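Phosphotriesterase homology protein (Escherichia coli, PDB 1BF6) is a zinc-dependent hydrolase that cleaves phosphorylated glyceryl acetates and a dibutyl glycerol derivative, and also acts on aromatic acetates and propionates. Local coordinates at residues R229-L239 with D277-P286. Residues are numbered along the deposited sequence; the frame is centred on the assembly and turned at random.
Sequences RDRGLLNRVML and DVDVMLRENP
Met281 lies against the start of strand 237-239, its CB and CG over the carbonyl oxygen of Val237, and its sulfur touches two aliphatic branches, Leu234 CD2 at 3.9 Å and Val237 CG1 at 4.0 Å. The run CA-CB-CG-SD is extended (chi2 177°), which carries SD out to these two side chains. Leu234 reaches the helix with both methyls: CD2 goes to that sulfur, while CD1 sits 3.7 Å from Asp277 CB, one turn earlier. Phe273 also touches both Leu234 and Met281.

One turn on, the Asn285 amide does the polar work. ND2 gives one N-H to Leu234 O, 2.8 Å away in the carbonyl plane and on a lone pair, and the other to Val237 O at 2.7 Å, reached from above that carbonyl's plane. Leu234 O also takes the backbone N-H of Val237. Both acceptors lie close to the amide plane, so the two bonds fix its rotation and pin the 3-10 turn 234-236 where it runs into the strand. With an alanine here both carbonyls lose the amide, and the turn would probably be free to shift against the helix.

In the TIM barrel of this phosphotriesterase-family enzyme, strand 237-239 lies between strands 204-207 and 7-12, and residues 277-286 of helix 275-289 cross it at 88°. Met238 crosses Asn285 obliquely, CG 3.7 Å from Asn285 CB, with SD beside the Pro286 ring. Water 1 joins the backbones, accepting from Leu239 N and donating to Met281 O. At the far end Arg229, extended from CG to NE, sets NE 2.7 Å from Asp277 OD2; the hydrogen bond in this salt bridge is bent (131° at the hydrogen), and NE meets OD2 from above the carboxylate plane, the guanidinium steeply inclined to it.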
# COMPACT_ATOMS: atom_id res chain seq x y z
N ARG A 229 16.26 10.74 -6.96
CA ARG A 229 16.21 12.18 -7.18
C ARG A 229 17.33 12.61 -8.15
O ARG A 229 17.09 13.41 -9.06
CB ARG A 229 16.38 12.91 -5.85
CG ARG A 229 16.40 14.42 -5.99
CD ARG A 229 16.66 15.07 -4.65
NE ARG A 229 16.66 16.52 -4.76
CZ ARG A 229 17.70 17.28 -4.44
NH1 ARG A 229 18.81 16.73 -3.98
NH2 ARG A 229 17.61 18.60 -4.58
N ASP A 230 18.53 12.06 -7.97
CA ASP A 230 19.67 12.38 -8.81
C ASP A 230 19.46 12.00 -10.28
O ASP A 230 20.07 12.58 -11.17
CB ASP A 230 20.94 11.67 -8.34
CG ASP A 230 21.40 12.13 -6.96
OD1 ASP A 230 21.11 13.28 -6.55
OD2 ASP A 230 22.07 11.31 -6.29
N ARG A 231 18.60 11.02 -10.51
CA ARG A 231 18.32 10.55 -11.87
C ARG A 231 17.00 11.11 -12.42
O ARG A 231 16.55 10.71 -13.51
CB ARG A 231 18.31 9.02 -11.89
CG ARG A 231 19.66 8.40 -11.61
CD ARG A 231 19.52 6.94 -11.19
NE ARG A 231 20.81 6.27 -11.05
CZ ARG A 231 21.65 6.42 -10.02
NH1 ARG A 231 21.36 7.23 -9.01
NH2 ARG A 231 22.79 5.73 -10.01
N GLY A 232 16.41 12.04 -11.68
CA GLY A 232 15.16 12.66 -12.08
C GLY A 232 13.98 11.69 -12.12
O GLY A 232 13.04 11.89 -12.90
N LEU A 233 14.00 10.71 -11.22
CA LEU A 233 12.97 9.67 -11.16
C LEU A 233 11.92 9.80 -10.04
O LEU A 233 11.10 8.89 -9.84
CB LEU A 233 13.64 8.28 -11.10
CG LEU A 233 14.66 7.97 -12.21
CD1 LEU A 233 15.40 6.69 -11.93
CD2 LEU A 233 13.99 7.92 -13.57
N LEU A 234 11.90 10.92 -9.32
CA LEU A 234 10.94 11.11 -8.23
C LEU A 234 9.47 11.05 -8.63
O LEU A 234 8.61 10.80 -7.77
CB LEU A 234 11.20 12.40 -7.46
CG LEU A 234 12.51 12.53 -6.67
CD1 LEU A 234 12.47 13.84 -5.87
CD2 LEU A 234 12.69 11.36 -5.71
N ASN A 235 9.15 11.27 -9.90
CA ASN A 235 7.75 11.21 -10.32
C ASN A 235 7.19 9.77 -10.37
O ASN A 235 6.04 9.57 -10.77
CB ASN A 235 7.54 11.92 -11.67
CG ASN A 235 8.30 11.26 -12.82
OD1 ASN A 235 9.24 10.48 -12.62
ND2 ASN A 235 7.90 11.60 -14.05
N ARG A 236 8.00 8.78 -9.97
CA ARG A 236 7.56 7.38 -9.95
C ARG A 236 7.64 6.75 -8.56
O ARG A 236 7.37 5.56 -8.39
CB ARG A 236 8.37 6.54 -10.95
CG ARG A 236 7.98 6.76 -12.41
CD ARG A 236 6.50 6.51 -12.63
NE ARG A 236 6.13 6.76 -14.02
CZ ARG A 236 5.61 7.90 -14.48
NH1 ARG A 236 5.38 8.93 -13.67
NH2 ARG A 236 5.39 8.04 -15.78
N VAL A 237 7.96 7.58 -7.56
CA VAL A 237 8.11 7.13 -6.17
C VAL A 237 7.02 7.63 -5.23
O VAL A 237 6.65 8.81 -5.25
CB VAL A 237 9.49 7.58 -5.59
CG1 VAL A 237 9.64 7.12 -4.14
CG2 VAL A 237 10.61 7.05 -6.42
N MET A 238 6.46 6.71 -4.45
CA MET A 238 5.45 7.05 -3.45
C MET A 238 5.93 6.53 -2.08
O MET A 238 6.81 5.65 -2.02
CB MET A 238 4.06 6.56 -3.85
CG MET A 238 3.55 7.29 -5.09
SD MET A 238 1.81 7.06 -5.46
CE MET A 238 1.82 5.36 -6.03
N LEU A 239 5.38 7.09 -1.01
CA LEU A 239 5.82 6.78 0.36
C LEU A 239 4.73 6.40 1.34
O LEU A 239 3.58 6.80 1.19
CB LEU A 239 6.55 8.02 0.93
CG LEU A 239 7.62 8.73 0.09
CD1 LEU A 239 8.04 10.03 0.79
CD2 LEU A 239 8.82 7.85 -0.14
N ASP A 277 10.40 18.60 -4.03
CA ASP A 277 10.78 17.19 -4.24
C ASP A 277 9.86 16.32 -3.38
O ASP A 277 9.34 15.29 -3.83
CB ASP A 277 12.23 16.91 -3.79
CG ASP A 277 13.29 17.51 -4.71
OD1 ASP A 277 13.06 17.65 -5.93
OD2 ASP A 277 14.38 17.82 -4.19
N VAL A 278 9.69 16.72 -2.12
CA VAL A 278 8.84 16.00 -1.18
C VAL A 278 7.39 15.96 -1.69
O VAL A 278 6.76 14.90 -1.71
CB VAL A 278 8.87 16.66 0.23
CG1 VAL A 278 7.81 16.03 1.16
CG2 VAL A 278 10.26 16.56 0.84
N ASP A 279 6.88 17.11 -2.13
CA ASP A 279 5.50 17.21 -2.61
C ASP A 279 5.22 16.38 -3.87
O ASP A 279 4.09 15.98 -4.09
CB ASP A 279 5.08 18.69 -2.78
CG ASP A 279 4.96 19.43 -1.44
OD1 ASP A 279 5.12 18.79 -0.38
OD2 ASP A 279 4.69 20.65 -1.45
N VAL A 280 6.25 16.11 -4.66
CA VAL A 280 6.07 15.28 -5.85
C VAL A 280 5.68 13.87 -5.38
O VAL A 280 4.69 13.30 -5.86
CB VAL A 280 7.37 15.21 -6.70
CG1 VAL A 280 7.28 14.08 -7.72
CG2 VAL A 280 7.58 16.52 -7.43
N MET A 281 6.41 13.35 -4.39
CA MET A 281 6.13 12.01 -3.88
C MET A 281 4.86 11.92 -3.04
O MET A 281 4.06 10.99 -3.24
CB MET A 281 7.33 11.48 -3.08
CG MET A 281 8.64 11.42 -3.86
SD MET A 281 10.04 10.87 -2.86
CE MET A 281 10.48 12.38 -2.00
N LEU A 282 4.63 12.89 -2.16
CA LEU A 282 3.46 12.88 -1.28
C LEU A 282 2.13 13.41 -1.81
O LEU A 282 1.07 13.01 -1.32
CB LEU A 282 3.77 13.57 0.05
CG LEU A 282 4.76 12.89 1.00
CD1 LEU A 282 4.92 13.76 2.26
CD2 LEU A 282 4.24 11.50 1.38
N ARG A 283 2.17 14.33 -2.77
CA ARG A 283 0.93 14.89 -3.30
C ARG A 283 0.72 14.67 -4.79
O ARG A 283 -0.32 14.14 -5.19
CB ARG A 283 0.85 16.40 -2.99
CG ARG A 283 -0.44 17.08 -3.49
CD ARG A 283 -0.27 18.60 -3.62
NE ARG A 283 0.07 19.20 -2.34
CZ ARG A 283 1.06 20.07 -2.12
NH1 ARG A 283 1.85 20.49 -3.11
NH2 ARG A 283 1.30 20.47 -0.87
N GLU A 284 1.70 15.05 -5.61
CA GLU A 284 1.56 14.92 -7.06
C GLU A 284 1.36 13.49 -7.53
O GLU A 284 0.34 13.17 -8.15
CB GLU A 284 2.75 15.55 -7.78
CG GLU A 284 2.90 17.04 -7.53
CD GLU A 284 3.86 17.71 -8.51
OE1 GLU A 284 4.16 17.12 -9.58
OE2 GLU A 284 4.31 18.84 -8.21
N ASN A 285 2.32 12.64 -7.22
CA ASN A 285 2.26 11.23 -7.62
C ASN A 285 0.95 10.52 -7.25
O ASN A 285 0.31 9.94 -8.12
CB ASN A 285 3.48 10.45 -7.10
CG ASN A 285 4.76 10.82 -7.81
OD1 ASN A 285 4.76 11.61 -8.76
ND2 ASN A 285 5.87 10.27 -7.35
N PRO A 286 0.52 10.58 -5.98
CA PRO A 286 -0.73 9.91 -5.58
C PRO A 286 -1.96 10.45 -6.33
O PRO A 286 -2.84 9.69 -6.72
CB PRO A 286 -0.83 10.23 -4.09
CG PRO A 286 0.59 10.32 -3.67
CD PRO A 286 1.22 11.10 -4.79
O HOH W 1 3.12 8.96 -1.39